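Local coordinates for protein 3-hydroxyisobutyryl-CoA hydrolase (Mycobacterium thermoresistibile, PDB 4HDT) that probably hydrolyses 3-hydroxy-2-methylpropanoyl-CoA to 3-hydroxy-2-methylpropanoate and CoA, as a zinc-containing member of the crotonase-like superfamily, at residues V11-E16 / A46-D51; L22-P27 / H35-T40; A56-G61 / E197-V202. All coordinates share one frame; numbering follows the deposited sequence.

Contact 1. Residues V11-E16 / A46-D51; sequences VLVNVE and AAWEND. With ZN (zinc ion), chain B.
Trp48, near the end of helix 35-49, reaches across to Val13 and Val15 of strand 11-16 and makes this contact almost by itself. Its CB starts the side chain toward the strand. With CG anti to the carbonyl carbon (chi1 -70°), the indole projects from the helix, and NE1, CE2, CZ2 and CH2 do the touching. At the pyrrole end NE1 lies 3.8 Å from Val15 CG2. Farther along, CE2 is 4.0 Å from that same methyl. CZ2 is shared by the two valines, 3.7 Å from Val13 CG1 and 3.9 Å from Val15 CG2. The tip, CH2, ends 4.0 Å from Val13 CG1, with the carbonyl of Asn14 close by. The methyls meet the ring obliquely. Because alternate residues of a strand face the same way, Val13 and Val15 both point at the indole while the side chain of Asn14 is turned from it. The two valines use different branches: Val13 offers CG1, anti to its own N (chi1 179°), and Val15 offers CG2, which lies beside its N.

Asp51 N donates to Trp48 O at 3.2 Å, an acceptor that Lys106 NZ also uses. Glu49, next in sequence to Trp48, binds a zinc ion through OE2 at 1.9 Å, a site that also includes His100 and Glu351. Strand 11-16 forms a hairpin with strand 19-24 and is the outermost strand on its side of the sheet; Trp48 spans from it past Leu22 to Val57 on strand 56-61, thereby laying the end of helix 35-49 over one face of three consecutive strands.

Contact 2. Residues L22-P27 / H35-T40; sequences LTLNRP and HGMVTT. With ZN (zinc ion), chain D; ACT (acetate ion), chain H.
Within the beta-alpha-beta unit formed by strand 19-24, helix 35-49 and strand 56-61, Met37 joins the first turn of the helix to Leu24 at the end of the preceding strand and Arg26 in the loop just after it. The thioether does all the touching. A bend at its last torsion (chi3 70°) turns the methyl CE toward Leu24, whose CD2 lies 4.1 Å away; the two side chains cross at about a right angle. CE is also 4.2 Å from Arg26 CG, while SD rests 3.7 Å from Arg26 CD and 3.8 Å from Arg26 NE. Arg26 thus offers CG and CD and the near end of its guanidinium, at NE, which SD meets obliquely, while NH1 is engaged elsewhere, in a salt bridge with Asp72 and a hydrogen bond with Ser32.

His35 opens the helix. Its ND1 binds a zinc ion at 2.1 Å, with Glu86 as the other protein ligand, while NE2 is hydrogen-bonded to Asp93, a carboxylate that would tend to strengthen the ring as a donor to the metal. The backbone N of His35 gives a bent hydrogen bond (137°) to an acetate, probably from the crystallisation liquor, at the helix's amino end. Met37 also packs on Val11 of strand 11-16, whereas the far side of the helix, at Val38 and Thr39, lies against helix 85-103.

Contact 3. Residues A56-G61 / E197-V202; sequences AVLLTG and EFTRAV
Apolar packing between Leu58 and Thr199 carries the contact. Leu58 CD2 meets the methyl CG2 of Thr199 at 3.5 Å, tighter than carbons usually approach, and the two side chains lie aslant to one another. Leu58 holds CG anti to its N (chi1 167°), which carries the isobutyl group out from the strand. Nearby the fit is looser. Val202, one helical turn on, also points at the strand, but its CG1 stays 4.9 Å from Leu58 CD1. Thr60 approaches Thr199 with its methyl, CG2 lying 4.4 Å from Thr199 OG1.

In this crotonase-like fold strand 56-61 runs parallel to both of its neighbours, 19-24 and 108-112. Its extended backbone turns successive side chains to opposite faces of the sheet. Leu58 and Thr60 are turned to helix 195-205; Val57 is turned to the other face, where helix 35-49 packs.

Hydrogen bonds do not cross between the two segments. Thr199 OG1 bonds to the carbonyl of Ile195 in its own helix, which fixes the rotation of the side chain (chi1 -69°) with the methyl anti to N and facing Leu58. Thr60 OG1 has a weak bond with Thr23 OG1 on the adjacent strand.

Within the helix, Val202 CG2 sits 3.7 Å above one face of the Phe198 ring, offset toward its rim, and Phe198 continues onto Ile111 of strand 108-112 and onto Ala210 and Leu211 of helix 207-214.

All three contacts set a helix against the same mixed sheet and all are partly buried. Contact 1, on the edge strand, has exposed residues among those that touch, Val13 and Asn14; contacts 2 and 3 have none, and contact 2 lies closest to the centre of the chain, its own centre about 16 Å away. Contacts 1 and 2 draw on opposite ends of helix 35-49; among their links is Val11 CG2 against Met37 CB, 3.6 Å apart. Contact 3 uses the sheet's other face and a helix far along the sequence. An indole dominates contact 1, a thioether contact 2 and small methyl groups contact 3, while zinc is bound by segment residues only in the first two.

Contact 1. Residues V11-E16 / A46-D51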
loop_
_atom_site.group_PDB
_atom_site.type_symbol
_atom_site.label_atom_id
_atom_site.label_comp_id
_atom_site.label_asym_id
_atom_site.label_seq_id
_atom_site.Cartn_x
_atom_site.Cartn_y
_atom_site.Cartn_z
ATOM N N VAL A 11 -8.961 -4.271 16.818
ATOM C CA VAL A 11 -7.563 -3.807 17.081
ATOM C C VAL A 11 -7.337 -3.987 18.581
ATOM O O VAL A 11 -8.082 -3.403 19.396
ATOM C CB VAL A 11 -7.326 -2.330 16.736
ATOM C CG1 VAL A 11 -5.893 -1.918 17.063
ATOM C CG2 VAL A 11 -7.673 -2.034 15.308
ATOM N N LEU A 12 -6.327 -4.767 18.949
ATOM C CA LEU A 12 -5.934 -4.890 20.341
ATOM C C LEU A 12 -4.975 -3.755 20.717
ATOM O O LEU A 12 -4.022 -3.468 19.997
ATOM C CB LEU A 12 -5.330 -6.269 20.655
ATOM C CG LEU A 12 -6.156 -7.495 20.296
ATOM C CD1 LEU A 12 -5.257 -8.732 20.290
ATOM C CD2 LEU A 12 -7.279 -7.668 21.305
ATOM N N VAL A 13 -5.272 -3.099 21.843
ATOM C CA VAL A 13 -4.514 -1.932 22.287
ATOM C C VAL A 13 -3.965 -2.135 23.695
ATOM O O VAL A 13 -4.693 -2.577 24.603
ATOM C CB VAL A 13 -5.392 -0.663 22.285
ATOM C CG1 VAL A 13 -4.609 0.565 22.774
ATOM C CG2 VAL A 13 -6.051 -0.456 20.928
ATOM N N ASN A 14 -2.692 -1.804 23.883
ATOM C CA ASN A 14 -2.100 -1.801 25.204
ATOM C C ASN A 14 -0.890 -0.876 25.183
ATOM O O ASN A 14 -0.452 -0.437 24.130
ATOM C CB ASN A 14 -1.688 -3.207 25.627
ATOM C CG ASN A 14 -1.436 -3.338 27.136
ATOM O OD1 ASN A 14 -1.832 -2.481 27.956
ATOM N ND2 ASN A 14 -0.786 -4.444 27.517
ATOM N N VAL A 15 -0.412 -0.541 26.365
ATOM C CA VAL A 15 0.843 0.152 26.524
ATOM C C VAL A 15 1.693 -0.687 27.465
ATOM O O VAL A 15 1.255 -1.098 28.562
ATOM C CB VAL A 15 0.658 1.584 27.040
ATOM C CG1 VAL A 15 2.000 2.306 27.094
ATOM C CG2 VAL A 15 -0.331 2.348 26.182
ATOM N N GLU A 16 2.899 -0.981 27.009
ATOM C CA GLU A 16 3.837 -1.776 27.772
ATOM C C GLU A 16 5.279 -1.312 27.530
ATOM O O GLU A 16 5.693 -1.099 26.384
ATOM C CB GLU A 16 3.681 -3.228 27.391
ATOM C CG GLU A 16 4.146 -4.153 28.481
ATOM C CD GLU A 16 3.809 -5.588 28.195
ATOM O OE1 GLU A 16 4.186 -6.081 27.122
ATOM O OE2 GLU A 16 3.176 -6.218 29.060
ATOM N N ALA A 46 -3.459 9.806 18.179
ATOM C CA ALA A 46 -3.700 11.159 18.691
ATOM C C ALA A 46 -3.543 11.251 20.213
ATOM O O ALA A 46 -2.953 12.232 20.750
ATOM C CB ALA A 46 -5.093 11.629 18.278
ATOM N N ALA A 47 -4.115 10.289 20.929
ATOM C CA ALA A 47 -4.047 10.291 22.383
ATOM C C ALA A 47 -2.637 10.119 22.922
ATOM O O ALA A 47 -2.271 10.736 23.919
ATOM C CB ALA A 47 -4.943 9.218 22.958
ATOM N N TRP A 48 -1.826 9.310 22.242
ATOM C CA TRP A 48 -0.485 9.020 22.709
ATOM C C TRP A 48 0.538 10.085 22.322
ATOM O O TRP A 48 1.645 10.126 22.884
ATOM C CB TRP A 48 -0.011 7.699 22.134
ATOM C CG TRP A 48 -0.710 6.499 22.675
ATOM C CD1 TRP A 48 -1.323 6.377 23.909
ATOM C CD2 TRP A 48 -0.836 5.223 22.046
ATOM N NE1 TRP A 48 -1.834 5.104 24.055
ATOM C CE2 TRP A 48 -1.525 4.376 22.942
ATOM C CE3 TRP A 48 -0.421 4.710 20.822
ATOM C CZ2 TRP A 48 -1.813 3.037 22.627
ATOM C CZ3 TRP A 48 -0.704 3.413 20.522
ATOM C CH2 TRP A 48 -1.386 2.585 21.424
ATOM N N GLU A 49 0.188 10.911 21.352
ATOM C CA GLU A 49 1.182 11.829 20.753
ATOM C C GLU A 49 1.871 12.732 21.786
ATOM O O GLU A 49 3.115 12.919 21.733
ATOM C CB GLU A 49 0.520 12.676 19.687
ATOM C CG GLU A 49 1.496 13.478 18.811
ATOM C CD GLU A 49 0.867 13.955 17.518
ATOM O OE1 GLU A 49 -0.364 13.816 17.357
ATOM O OE2 GLU A 49 1.590 14.483 16.626
ATOM N N ASN A 50 1.078 13.292 22.688
ATOM C CA ASN A 50 1.598 14.200 23.741
ATOM C C ASN A 50 1.603 13.603 25.156
ATOM O O ASN A 50 1.685 14.336 26.165
ATOM C CB ASN A 50 0.816 15.513 23.710
ATOM C CG ASN A 50 0.885 16.192 22.354
ATOM O OD1 ASN A 50 -0.112 16.285 21.645
ATOM N ND2 ASN A 50 2.055 16.624 21.976
ATOM N N ASP A 51 1.523 12.274 25.222
ATOM C CA ASP A 51 1.582 11.543 26.459
ATOM C C ASP A 51 3.006 11.056 26.708
ATOM O O ASP A 51 3.503 10.145 26.029
ATOM C CB ASP A 51 0.604 10.365 26.398
ATOM C CG ASP A 51 0.538 9.575 27.703
ATOM O OD1 ASP A 51 1.396 9.761 28.584
ATOM O OD2 ASP A 51 -0.383 8.756 27.826
HETATM ZN ZN ZN B . 0.526 14.700 15.036
#

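Contact 2. Residues L22-P27 / H35-T40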
loop_
_atom_site.group_PDB
_atom_site.type_symbol
_atom_site.label_atom_id
_atom_site.label_comp_id
_atom_site.label_asym_id
_atom_site.label_seq_id
_atom_site.Cartn_x
_atom_site.Cartn_y
_atom_site.Cartn_z
ATOM N N LEU A 22 -0.342 -1.481 18.982
ATOM C CA LEU A 22 -1.521 -1.612 18.149
ATOM C C LEU A 22 -1.391 -2.954 17.446
ATOM O O LEU A 22 -0.511 -3.108 16.623
ATOM C CB LEU A 22 -1.602 -0.464 17.135
ATOM C CG LEU A 22 -1.775 0.911 17.766
ATOM C CD1 LEU A 22 -1.621 1.989 16.706
ATOM C CD2 LEU A 22 -3.149 0.975 18.436
ATOM N N THR A 23 -2.297 -3.889 17.740
ATOM C CA THR A 23 -2.249 -5.190 17.094
ATOM C C THR A 23 -3.532 -5.381 16.285
ATOM O O THR A 23 -4.628 -5.497 16.818
ATOM C CB THR A 23 -2.044 -6.331 18.111
ATOM O OG1 THR A 23 -0.935 -6.032 18.930
ATOM C CG2 THR A 23 -1.865 -7.716 17.420
ATOM N N LEU A 24 -3.384 -5.405 14.965
ATOM C CA LEU A 24 -4.521 -5.635 14.091
ATOM C C LEU A 24 -5.034 -7.058 14.374
ATOM O O LEU A 24 -4.220 -7.962 14.532
ATOM C CB LEU A 24 -4.090 -5.568 12.638
ATOM C CG LEU A 24 -3.468 -4.245 12.243
ATOM C CD1 LEU A 24 -3.138 -4.300 10.787
ATOM C CD2 LEU A 24 -4.395 -3.069 12.542
ATOM N N ASN A 25 -6.350 -7.235 14.509
ATOM C CA ASN A 25 -6.859 -8.496 15.094
ATOM C C ASN A 25 -8.118 -8.991 14.396
ATOM O O ASN A 25 -9.156 -9.193 15.030
ATOM C CB ASN A 25 -7.082 -8.325 16.607
ATOM C CG ASN A 25 -7.447 -9.618 17.300
ATOM O OD1 ASN A 25 -6.910 -10.700 16.971
ATOM N ND2 ASN A 25 -8.399 -9.541 18.220
ATOM N N ARG A 26 -7.998 -9.257 13.108
ATOM C CA ARG A 26 -8.978 -10.047 12.367
ATOM C C ARG A 26 -8.202 -11.145 11.625
ATOM O O ARG A 26 -8.133 -11.165 10.398
ATOM C CB ARG A 26 -9.764 -9.173 11.409
ATOM C CG ARG A 26 -10.398 -7.956 12.086
ATOM C CD ARG A 26 -11.634 -7.434 11.382
ATOM N NE ARG A 26 -11.481 -7.330 9.962
ATOM C CZ ARG A 26 -12.456 -7.426 9.065
ATOM N NH1 ARG A 26 -12.144 -7.292 7.780
ATOM N NH2 ARG A 26 -13.729 -7.572 9.436
ATOM N N PRO A 27 -7.583 -12.052 12.382
ATOM C CA PRO A 27 -6.655 -12.970 11.678
ATOM C C PRO A 27 -7.298 -13.907 10.635
ATOM O O PRO A 27 -6.620 -14.292 9.679
ATOM C CB PRO A 27 -6.012 -13.755 12.811
ATOM C CG PRO A 27 -6.931 -13.621 13.961
ATOM C CD PRO A 27 -7.515 -12.224 13.834
ATOM N N HIS A 35 -13.397 0.244 8.808
ATOM C CA HIS A 35 -13.404 1.663 9.146
ATOM C C HIS A 35 -13.158 1.794 10.646
ATOM O O HIS A 35 -12.431 2.685 11.113
ATOM C CB HIS A 35 -14.741 2.233 8.694
ATOM C CG HIS A 35 -14.803 3.711 8.791
ATOM N ND1 HIS A 35 -15.957 4.423 8.574
ATOM C CD2 HIS A 35 -13.831 4.621 9.044
ATOM C CE1 HIS A 35 -15.700 5.713 8.721
ATOM N NE2 HIS A 35 -14.411 5.859 8.980
ATOM N N GLY A 36 -13.760 0.900 11.435
ATOM C CA GLY A 36 -13.532 0.875 12.864
ATOM C C GLY A 36 -12.084 0.721 13.299
ATOM O O GLY A 36 -11.611 1.387 14.228
ATOM N N MET A 37 -11.357 -0.141 12.600
ATOM C CA MET A 37 -9.941 -0.335 12.924
ATOM C C MET A 37 -9.130 0.921 12.639
ATOM O O MET A 37 -8.239 1.294 13.431
ATOM C CB MET A 37 -9.383 -1.538 12.134
ATOM C CG MET A 37 -10.002 -2.877 12.539
ATOM S SD MET A 37 -9.787 -4.220 11.358
ATOM C CE MET A 37 -8.037 -4.588 11.475
ATOM N N VAL A 38 -9.380 1.518 11.476
ATOM C CA VAL A 38 -8.762 2.813 11.121
ATOM C C VAL A 38 -9.027 3.878 12.185
ATOM O O VAL A 38 -8.100 4.551 12.650
ATOM C CB VAL A 38 -9.223 3.242 9.704
ATOM C CG1 VAL A 38 -8.994 4.711 9.441
ATOM C CG2 VAL A 38 -8.552 2.355 8.659
ATOM N N THR A 39 -10.282 4.027 12.633
ATOM C CA THR A 39 -10.554 5.071 13.622
ATOM C C THR A 39 -9.929 4.776 15.003
ATOM O O THR A 39 -9.484 5.676 15.684
ATOM C CB THR A 39 -12.069 5.336 13.707
ATOM O OG1 THR A 39 -12.739 4.119 13.987
ATOM C CG2 THR A 39 -12.567 5.849 12.438
ATOM N N THR A 40 -9.866 3.504 15.403
ATOM C CA THR A 40 -9.169 3.124 16.622
ATOM C C THR A 40 -7.681 3.521 16.560
ATOM O O THR A 40 -7.134 4.130 17.487
ATOM C CB THR A 40 -9.324 1.619 16.905
ATOM O OG1 THR A 40 -10.706 1.364 17.207
ATOM C CG2 THR A 40 -8.478 1.191 18.107
HETATM ZN ZN ZN D . -18.001 4.066 8.361
HETATM C C ACT H . -14.821 -0.142 5.393
HETATM O O ACT H . -15.152 -0.593 6.538
HETATM O OXT ACT H . -15.465 0.773 4.834
HETATM C CH3 ACT H . -13.677 -0.742 4.613
#

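Contact 3. Residues A56-G61 / E197-V202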
loop_
_atom_site.group_PDB
_atom_site.type_symbol
_atom_site.label_atom_id
_atom_site.label_comp_id
_atom_site.label_asym_id
_atom_site.label_seq_id
_atom_site.Cartn_x
_atom_site.Cartn_y
_atom_site.Cartn_z
ATOM N N ALA A 56 7.082 5.392 22.100
ATOM C CA ALA A 56 7.099 4.828 20.753
ATOM C C ALA A 56 5.804 4.055 20.531
ATOM O O ALA A 56 5.073 3.746 21.490
ATOM C CB ALA A 56 8.297 3.906 20.573
ATOM N N VAL A 57 5.534 3.759 19.278
ATOM C CA VAL A 57 4.343 2.965 18.889
ATOM C C VAL A 57 4.831 1.745 18.122
ATOM O O VAL A 57 5.747 1.865 17.338
ATOM C CB VAL A 57 3.406 3.790 18.009
ATOM C CG1 VAL A 57 2.283 2.911 17.453
ATOM C CG2 VAL A 57 2.833 4.987 18.795
ATOM N N LEU A 58 4.177 0.586 18.288
ATOM C CA LEU A 58 4.539 -0.635 17.561
ATOM C C LEU A 58 3.279 -1.244 16.984
ATOM O O LEU A 58 2.331 -1.543 17.722
ATOM C CB LEU A 58 5.197 -1.611 18.519
ATOM C CG LEU A 58 5.403 -3.052 18.085
ATOM C CD1 LEU A 58 6.541 -3.077 17.115
ATOM C CD2 LEU A 58 5.694 -3.966 19.270
ATOM N N LEU A 59 3.281 -1.406 15.670
ATOM C CA LEU A 59 2.148 -1.971 14.934
ATOM C C LEU A 59 2.512 -3.387 14.542
ATOM O O LEU A 59 3.541 -3.616 13.880
ATOM C CB LEU A 59 1.849 -1.155 13.677
ATOM C CG LEU A 59 0.764 -1.746 12.753
ATOM C CD1 LEU A 59 -0.630 -1.718 13.404
ATOM C CD2 LEU A 59 0.748 -1.124 11.365
ATOM N N THR A 60 1.660 -4.334 14.941
ATOM C CA THR A 60 1.788 -5.726 14.506
ATOM C C THR A 60 0.397 -6.259 14.124
ATOM O O THR A 60 -0.606 -5.585 14.287
ATOM C CB THR A 60 2.384 -6.649 15.587
ATOM O OG1 THR A 60 1.478 -6.765 16.697
ATOM C CG2 THR A 60 3.649 -6.167 16.104
ATOM N N GLY A 61 0.368 -7.447 13.552
ATOM C CA GLY A 61 -0.873 -8.161 13.227
ATOM C C GLY A 61 -0.963 -9.510 13.901
ATOM O O GLY A 61 0.052 -10.191 14.113
ATOM N N GLU A 197 11.130 -12.267 19.330
ATOM C CA GLU A 197 12.228 -11.818 20.200
ATOM C C GLU A 197 12.446 -10.327 19.981
ATOM O O GLU A 197 12.698 -9.592 20.924
ATOM C CB GLU A 197 13.556 -12.573 19.935
ATOM N N PHE A 198 12.337 -9.907 18.727
ATOM C CA PHE A 198 12.537 -8.513 18.349
ATOM C C PHE A 198 11.481 -7.628 18.971
ATOM O O PHE A 198 11.782 -6.592 19.559
ATOM C CB PHE A 198 12.526 -8.320 16.827
ATOM C CG PHE A 198 12.537 -6.862 16.410
ATOM C CD1 PHE A 198 13.731 -6.135 16.456
ATOM C CD2 PHE A 198 11.379 -6.214 16.040
ATOM C CE1 PHE A 198 13.745 -4.791 16.116
ATOM C CE2 PHE A 198 11.380 -4.863 15.690
ATOM C CZ PHE A 198 12.571 -4.156 15.734
ATOM N N THR A 199 10.218 -8.025 18.829
ATOM C CA THR A 199 9.160 -7.279 19.440
ATOM C C THR A 199 9.323 -7.197 20.966
ATOM O O THR A 199 9.138 -6.137 21.560
ATOM C CB THR A 199 7.776 -7.873 19.035
ATOM O OG1 THR A 199 7.561 -7.610 17.644
ATOM C CG2 THR A 199 6.684 -7.264 19.824
ATOM N N ARG A 200 9.634 -8.325 21.610
ATOM C CA ARG A 200 9.863 -8.324 23.050
ATOM C C ARG A 200 10.993 -7.362 23.428
ATOM O O ARG A 200 10.912 -6.717 24.468
ATOM C CB ARG A 200 10.162 -9.742 23.575
ATOM C CG ARG A 200 8.966 -10.695 23.426
ATOM C CD ARG A 200 9.178 -12.058 24.065
ATOM N NE ARG A 200 10.203 -12.916 23.432
ATOM C CZ ARG A 200 9.981 -13.846 22.490
ATOM N NH1 ARG A 200 8.774 -14.044 21.956
ATOM N NH2 ARG A 200 10.996 -14.553 22.023
ATOM N N ALA A 201 12.029 -7.287 22.591
ATOM C CA ALA A 201 13.197 -6.413 22.863
ATOM C C ALA A 201 12.875 -4.922 22.708
ATOM O O ALA A 201 13.423 -4.100 23.426
ATOM C CB ALA A 201 14.387 -6.790 21.985
ATOM N N VAL A 202 11.993 -4.579 21.769
ATOM C CA VAL A 202 11.532 -3.181 21.609
ATOM C C VAL A 202 10.866 -2.735 22.900
ATOM O O VAL A 202 11.114 -1.656 23.422
ATOM C CB VAL A 202 10.525 -3.026 20.439
ATOM C CG1 VAL A 202 9.902 -1.632 20.412
ATOM C CG2 VAL A 202 11.178 -3.348 19.098
#